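Local coordinates for signal peptidase I (Enterococcus faecalis, PDB 4ME8), which probably cleaves hydrophobic N-terminal signal or leader sequences from secreted proteins, as a serine endopeptidase of the S26 family, at residues I33-P38 / Q42-R47; Y110-D115 / D121-F126. All blocks are in the same frame, centred on the assembly; numbering follows the deposited sequence.

In the fold
Contact 1 comes first along the chain: strand 32-36 turns back through the three residues 39-41 into strand 43-50, closing a beta hairpin. The chain then leaves to build the smaller antiparallel sheet, with strands 56-59, 62-65, 68-70 and 92-93, before returning as strand 109-113. Contact 2 closes the five-residue loop 116-120 by folding 121-126 back against that strand. The two loops thus lie in series, neither nested nor crossed. They meet because strands 43-50 and 109-113 are neighbours in the larger sheet, where R47 N probably donates to L113 O and the R47 guanidinium forms a salt bridge with D115.

Contact 1 (I33-P38 / Q42-R47); sequences IAFPSP and QRVAKR
F35 and V44 face each other as a hydrogen-bonded antiparallel pair, and I33 with K46 repeats the pattern two residues away. The I33 N to K46 O bond is the shortest of the four backbone bonds that these two pairs make, at 2.8 Å and almost straight (177°). Between these pairs A34 and A45 come close, their CA atoms 4.5 Å apart; A34 is small enough to lie beneath the extended R43, whose guanidinium turns a face to A34 CB, with NH2 at 3.4 Å. Near the turn, S37 N donates a hydrogen bond to Q42 O (2.9 Å), coming from well above the carbonyl plane.

The side chain of K46 can be followed outward. CB lies 3.8 Å from F35 CE1, and CG, set beside the backbone N by chi1 of -63°, rests 3.7 Å from F35 CZ, oblique to the ring. A bend at chi2 (-68°) then turns the chain off the ring and it runs on extended: CE packs on D121 O, and NZ hydrogen-bonds S120 OG. The broad F35 ring lies against the aliphatic base of the lysine while its CE2 touches V44 CG1 at 3.7 Å; F126 and V112 also pack on it. A beta hairpin thus carries K46, a predicted active-site residue, consistent with the serine-lysine dyad of signal peptidase I.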
loop_
_atom_site.group_PDB
_atom_site.type_symbol
_atom_site.label_atom_id
_atom_site.label_comp_id
_atom_site.label_asym_id
_atom_site.label_seq_id
_atom_site.Cartn_x
_atom_site.Cartn_y
_atom_site.Cartn_z
ATOM N N ILE A 33 -9.829 0.742 1.341
ATOM C CA ILE A 33 -10.525 1.582 0.379
ATOM C C ILE A 33 -10.839 0.848 -0.915
ATOM O O ILE A 33 -10.032 0.052 -1.403
ATOM C CB ILE A 33 -9.730 2.870 0.074
ATOM C CG1 ILE A 33 -8.284 2.564 -0.326
ATOM C CG2 ILE A 33 -9.727 3.783 1.294
ATOM C CD1 ILE A 33 -7.551 3.785 -0.833
ATOM N N ALA A 34 -12.016 1.128 -1.468
ATOM C CA ALA A 34 -12.433 0.541 -2.731
ATOM C C ALA A 34 -12.304 1.560 -3.862
ATOM O O ALA A 34 -12.637 2.735 -3.686
ATOM C CB ALA A 34 -13.856 0.038 -2.629
ATOM N N PHE A 35 -11.828 1.089 -5.015
ATOM C CA PHE A 35 -11.510 1.938 -6.172
ATOM C C PHE A 35 -11.340 1.089 -7.439
ATOM O O PHE A 35 -11.016 -0.094 -7.343
ATOM C CB PHE A 35 -10.213 2.700 -5.917
ATOM C CG PHE A 35 -9.051 1.809 -5.570
ATOM C CD1 PHE A 35 -8.795 1.468 -4.255
ATOM C CD2 PHE A 35 -8.222 1.305 -6.563
ATOM C CE1 PHE A 35 -7.742 0.641 -3.936
ATOM C CE2 PHE A 35 -7.167 0.477 -6.248
ATOM C CZ PHE A 35 -6.925 0.145 -4.933
ATOM N N PRO A 36 -11.537 1.691 -8.627
ATOM C CA PRO A 36 -11.257 0.936 -9.842
ATOM C C PRO A 36 -9.756 0.722 -9.999
ATOM O O PRO A 36 -8.981 1.672 -9.838
ATOM C CB PRO A 36 -11.799 1.837 -10.964
ATOM C CG PRO A 36 -12.575 2.918 -10.297
ATOM C CD PRO A 36 -11.984 3.058 -8.936
ATOM N N SER A 37 -9.351 -0.512 -10.292
ATOM C CA SER A 37 -7.929 -0.832 -10.457
ATOM C C SER A 37 -7.303 0.020 -11.560
ATOM O O SER A 37 -7.873 0.138 -12.631
ATOM C CB SER A 37 -7.711 -2.310 -10.788
ATOM O OG SER A 37 -6.347 -2.537 -11.149
ATOM N N PRO A 38 -6.132 0.624 -11.285
ATOM C CA PRO A 38 -5.388 1.371 -12.304
ATOM C C PRO A 38 -4.983 0.519 -13.495
ATOM O O PRO A 38 -4.742 1.057 -14.578
ATOM C CB PRO A 38 -4.144 1.848 -11.556
ATOM C CG PRO A 38 -4.566 1.928 -10.136
ATOM C CD PRO A 38 -5.565 0.827 -9.937
ATOM N N GLN A 42 -11.194 -2.677 -12.806
ATOM C CA GLN A 42 -12.027 -3.591 -12.010
ATOM C C GLN A 42 -12.061 -3.125 -10.572
ATOM O O GLN A 42 -11.021 -2.838 -9.990
ATOM C CB GLN A 42 -11.476 -5.021 -12.046
ATOM C CG GLN A 42 -11.568 -5.688 -13.409
ATOM C CD GLN A 42 -12.990 -6.005 -13.822
ATOM O OE1 GLN A 42 -13.823 -6.375 -12.990
ATOM N NE2 GLN A 42 -13.277 -5.869 -15.119
ATOM N N ARG A 43 -13.253 -3.059 -9.989
ATOM C CA ARG A 43 -13.362 -2.646 -8.601
ATOM C C ARG A 43 -12.525 -3.600 -7.736
ATOM O O ARG A 43 -12.574 -4.815 -7.892
ATOM C CB ARG A 43 -14.818 -2.598 -8.125
ATOM C CG ARG A 43 -15.037 -1.505 -7.093
ATOM C CD ARG A 43 -16.212 -1.726 -6.149
ATOM N NE ARG A 43 -16.366 -0.548 -5.292
ATOM C CZ ARG A 43 -17.038 -0.493 -4.140
ATOM N NH1 ARG A 43 -17.650 -1.559 -3.625
ATOM N NH2 ARG A 43 -17.080 0.662 -3.484
ATOM N N VAL A 44 -11.724 -3.034 -6.849
ATOM C CA VAL A 44 -10.881 -3.832 -5.971
ATOM C C VAL A 44 -10.761 -3.106 -4.629
ATOM O O VAL A 44 -11.029 -1.905 -4.531
ATOM C CB VAL A 44 -9.505 -4.110 -6.648
ATOM C CG1 VAL A 44 -8.704 -2.826 -6.835
ATOM C CG2 VAL A 44 -8.701 -5.151 -5.873
ATOM N N ALA A 45 -10.409 -3.854 -3.590
ATOM C CA ALA A 45 -10.244 -3.312 -2.256
ATOM C C ALA A 45 -8.795 -3.470 -1.841
ATOM O O ALA A 45 -8.230 -4.556 -1.973
ATOM C CB ALA A 45 -11.150 -4.052 -1.291
ATOM N N LYS A 46 -8.183 -2.382 -1.369
ATOM C CA LYS A 46 -6.811 -2.417 -0.857
ATOM C C LYS A 46 -6.669 -1.503 0.352
ATOM O O LYS A 46 -7.517 -0.655 0.591
ATOM C CB LYS A 46 -5.793 -2.005 -1.931
ATOM C CG LYS A 46 -5.716 -2.922 -3.153
ATOM C CD LYS A 46 -5.139 -4.300 -2.845
ATOM C CE LYS A 46 -5.468 -5.254 -3.981
ATOM N NZ LYS A 46 -4.846 -6.598 -3.858
ATOM N N ARG A 47 -5.589 -1.706 1.104
ATOM C CA ARG A 47 -5.280 -0.910 2.279
ATOM C C ARG A 47 -4.464 0.342 1.933
ATOM O O ARG A 47 -3.485 0.289 1.183
ATOM C CB ARG A 47 -4.536 -1.753 3.320
ATOM C CG ARG A 47 -4.703 -1.220 4.731
ATOM C CD ARG A 47 -4.056 -2.115 5.775
ATOM N NE ARG A 47 -4.822 -3.340 6.010
ATOM C CZ ARG A 47 -5.823 -3.460 6.888
ATOM N NH1 ARG A 47 -6.210 -2.422 7.626
ATOM N NH2 ARG A 47 -6.450 -4.625 7.021
#

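Contact 2 (Y110-D115 / D121-F126); sequences YFVLGD and DDSRYF. With EDO (1,2-ethanediol), chain C; EDO (1,2-ethanediol), chain B.
V112 and S123 bring their CA atoms to 5.3 Å where strand 110-113 passes the start of a short, weakly bonded helical turn, and their backbones are joined by S123 N donating to V112 O at 3.0 Å. The S123 side chain adds a second bond between the same two residues, for its OG accepts from V112 N at 2.9 Å in a nearly straight bond (178°), and the same hydroxyl is hydrogen-bonded to G127 O. Serine suits the spot because its side chain is small enough for CB to sit over a face of the F111 ring, a CH-pi contact 3.5 Å from the centroid; F111 has CG anti to its backbone N (chi1 -173°), which carries the ring to the helical turn.

G114-D115 and D122-S123-R124 belong to the conserved GD...DSR signature of signal peptidase I, whose loop passes beside K46, the predicted active-site lysine, and supplies S120 as its partner. In it D122 is the N-cap: OD1 takes the R124 amide, while the arginine comes back to the carboxylate. R124 NE meets the syn side of OD1 at 3.0 Å and NH2 that of OD2 at 2.9 Å, a side-on, two-nitrogen salt bridge in which both oxygens lie near the guanidinium plane. From the anti side, G114 N donates to OD2 at 3.0 Å, and S120 OG is another partner of this oxygen, so the buried carboxylate is held from several directions. G114 brings bare backbone up to D122, where a side chain would otherwise point.

L113 adds an apolar flank, its CD2 lying 3.6 Å from R124 NE, while R117 O and Q90 engage the tip of the arginine. V112 CG2 meets the edge of the F126 ring, and D122 O lies over a face of that ring. At the far end of the strand segment, D115 N donates to an ethanediol molecule, probably from the crystallisation liquor.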
loop_
_atom_site.group_PDB
_atom_site.type_symbol
_atom_site.label_atom_id
_atom_site.label_comp_id
_atom_site.label_asym_id
_atom_site.label_seq_id
_atom_site.Cartn_x
_atom_site.Cartn_y
_atom_site.Cartn_z
ATOM N N TYR A 110 -2.700 8.091 -3.786
ATOM C CA TYR A 110 -2.446 7.150 -2.701
ATOM C C TYR A 110 -1.537 6.008 -3.156
ATOM O O TYR A 110 -1.533 5.624 -4.329
ATOM C CB TYR A 110 -3.767 6.515 -2.233
ATOM C CG TYR A 110 -4.777 7.422 -1.534
ATOM C CD1 TYR A 110 -4.374 8.399 -0.628
ATOM C CD2 TYR A 110 -6.144 7.245 -1.732
ATOM C CE1 TYR A 110 -5.303 9.189 0.036
ATOM C CE2 TYR A 110 -7.078 8.025 -1.071
ATOM C CZ TYR A 110 -6.654 9.002 -0.192
ATOM O OH TYR A 110 -7.573 9.786 0.469
ATOM N N PHE A 111 -0.786 5.463 -2.200
ATOM C CA PHE A 111 -0.057 4.215 -2.349
ATOM C C PHE A 111 -0.800 3.191 -1.517
ATOM O O PHE A 111 -1.044 3.413 -0.324
ATOM C CB PHE A 111 1.377 4.360 -1.829
ATOM C CG PHE A 111 2.238 3.163 -2.099
ATOM C CD1 PHE A 111 2.879 3.019 -3.315
ATOM C CD2 PHE A 111 2.390 2.171 -1.141
ATOM C CE1 PHE A 111 3.668 1.905 -3.573
ATOM C CE2 PHE A 111 3.162 1.053 -1.393
ATOM C CZ PHE A 111 3.807 0.917 -2.608
ATOM N N VAL A 112 -1.199 2.088 -2.143
ATOM C CA VAL A 112 -1.997 1.061 -1.454
ATOM C C VAL A 112 -1.334 -0.316 -1.554
ATOM O O VAL A 112 -0.565 -0.566 -2.467
ATOM C CB VAL A 112 -3.440 0.999 -1.993
ATOM C CG1 VAL A 112 -4.111 2.373 -1.906
ATOM C CG2 VAL A 112 -3.485 0.456 -3.421
ATOM N N LEU A 113 -1.603 -1.181 -0.583
ATOM C CA LEU A 113 -1.091 -2.549 -0.584
ATOM C C LEU A 113 -2.191 -3.493 -0.110
ATOM O O LEU A 113 -3.018 -3.107 0.709
ATOM C CB LEU A 113 0.106 -2.678 0.352
ATOM C CG LEU A 113 1.389 -1.894 0.080
ATOM C CD1 LEU A 113 2.359 -2.123 1.221
ATOM C CD2 LEU A 113 2.047 -2.286 -1.233
ATOM N N GLY A 114 -2.191 -4.724 -0.616
ATOM C CA GLY A 114 -3.131 -5.739 -0.149
ATOM C C GLY A 114 -2.533 -6.603 0.944
ATOM O O GLY A 114 -1.340 -6.917 0.901
ATOM N N ASP A 115 -3.361 -7.020 1.904
ATOM C CA ASP A 115 -2.883 -7.798 3.054
ATOM C C ASP A 115 -2.305 -9.160 2.649
ATOM O O ASP A 115 -1.335 -9.611 3.265
ATOM C CB ASP A 115 -3.986 -7.990 4.094
ATOM C CG ASP A 115 -4.415 -6.678 4.769
ATOM O OD1 ASP A 115 -3.818 -5.593 4.529
ATOM O OD2 ASP A 115 -5.373 -6.744 5.566
ATOM N N ASP A 121 -2.131 -7.657 -6.408
ATOM C CA ASP A 121 -1.842 -6.631 -7.397
ATOM C C ASP A 121 -2.154 -5.303 -6.709
ATOM O O ASP A 121 -3.296 -5.001 -6.416
ATOM C CB ASP A 121 -2.708 -6.843 -8.641
ATOM C CG ASP A 121 -2.202 -6.098 -9.848
ATOM O OD1 ASP A 121 -1.105 -5.508 -9.795
ATOM O OD2 ASP A 121 -2.922 -6.113 -10.865
ATOM N N ASP A 122 -1.124 -4.534 -6.383
ATOM C CA ASP A 122 -1.339 -3.294 -5.648
ATOM C C ASP A 122 -0.334 -2.263 -6.136
ATOM O O ASP A 122 0.181 -2.409 -7.240
ATOM C CB ASP A 122 -1.294 -3.550 -4.135
ATOM C CG ASP A 122 -0.063 -4.325 -3.701
ATOM O OD1 ASP A 122 1.011 -4.128 -4.302
ATOM O OD2 ASP A 122 -0.176 -5.134 -2.754
ATOM N N SER A 123 -0.068 -1.217 -5.353
ATOM C CA SER A 123 0.745 -0.098 -5.850
ATOM C C SER A 123 2.179 -0.496 -6.184
ATOM O O SER A 123 2.834 0.180 -6.981
ATOM C CB SER A 123 0.733 1.082 -4.875
ATOM O OG SER A 123 -0.512 1.764 -4.910
ATOM N N ARG A 124 2.665 -1.588 -5.592
ATOM C CA ARG A 124 3.957 -2.146 -5.999
ATOM C C ARG A 124 4.025 -2.484 -7.480
ATOM O O ARG A 124 5.114 -2.523 -8.039
ATOM C CB ARG A 124 4.289 -3.410 -5.209
ATOM C CG ARG A 124 4.711 -3.154 -3.778
ATOM C CD ARG A 124 4.807 -4.450 -2.996
ATOM N NE ARG A 124 3.517 -5.135 -2.916
ATOM C CZ ARG A 124 3.350 -6.371 -2.447
ATOM N NH1 ARG A 124 4.390 -7.076 -2.004
ATOM N NH2 ARG A 124 2.134 -6.910 -2.422
ATOM N N TYR A 125 2.873 -2.758 -8.099
ATOM C CA TYR A 125 2.830 -3.279 -9.471
ATOM C C TYR A 125 1.952 -2.478 -10.442
ATOM O O TYR A 125 2.280 -2.416 -11.630
ATOM C CB TYR A 125 2.402 -4.751 -9.448
ATOM C CG TYR A 125 3.223 -5.584 -8.482
ATOM C CD1 TYR A 125 4.588 -5.762 -8.677
ATOM C CD2 TYR A 125 2.640 -6.173 -7.364
ATOM C CE1 TYR A 125 5.349 -6.514 -7.795
ATOM C CE2 TYR A 125 3.390 -6.928 -6.475
ATOM C CZ TYR A 125 4.743 -7.093 -6.695
ATOM O OH TYR A 125 5.484 -7.839 -5.818
ATOM N N PHE A 126 0.843 -1.895 -9.970
ATOM C CA PHE A 126 0.047 -0.976 -10.814
ATOM C C PHE A 126 0.234 0.528 -10.520
ATOM O O PHE A 126 -0.431 1.370 -11.134
ATOM C CB PHE A 126 -1.448 -1.374 -10.890
ATOM C CG PHE A 126 -2.217 -1.321 -9.581
ATOM C CD1 PHE A 126 -2.041 -0.298 -8.655
ATOM C CD2 PHE A 126 -3.192 -2.272 -9.325
ATOM C CE1 PHE A 126 -2.773 -0.258 -7.486
ATOM C CE2 PHE A 126 -3.941 -2.237 -8.158
ATOM C CZ PHE A 126 -3.735 -1.224 -7.236
HETATM C C1 EDO C . 8.937 -3.858 -9.028
HETATM O O1 EDO C . 8.872 -4.989 -8.137
HETATM C C2 EDO C . 7.718 -3.819 -9.953
HETATM O O2 EDO C . 7.125 -2.506 -9.982
HETATM C C1 EDO B . -8.644 -5.764 1.453
HETATM O O1 EDO B . -9.036 -7.130 1.246
HETATM C C2 EDO B . -7.286 -5.700 2.145
HETATM O O2 EDO B . -6.239 -5.971 1.210
#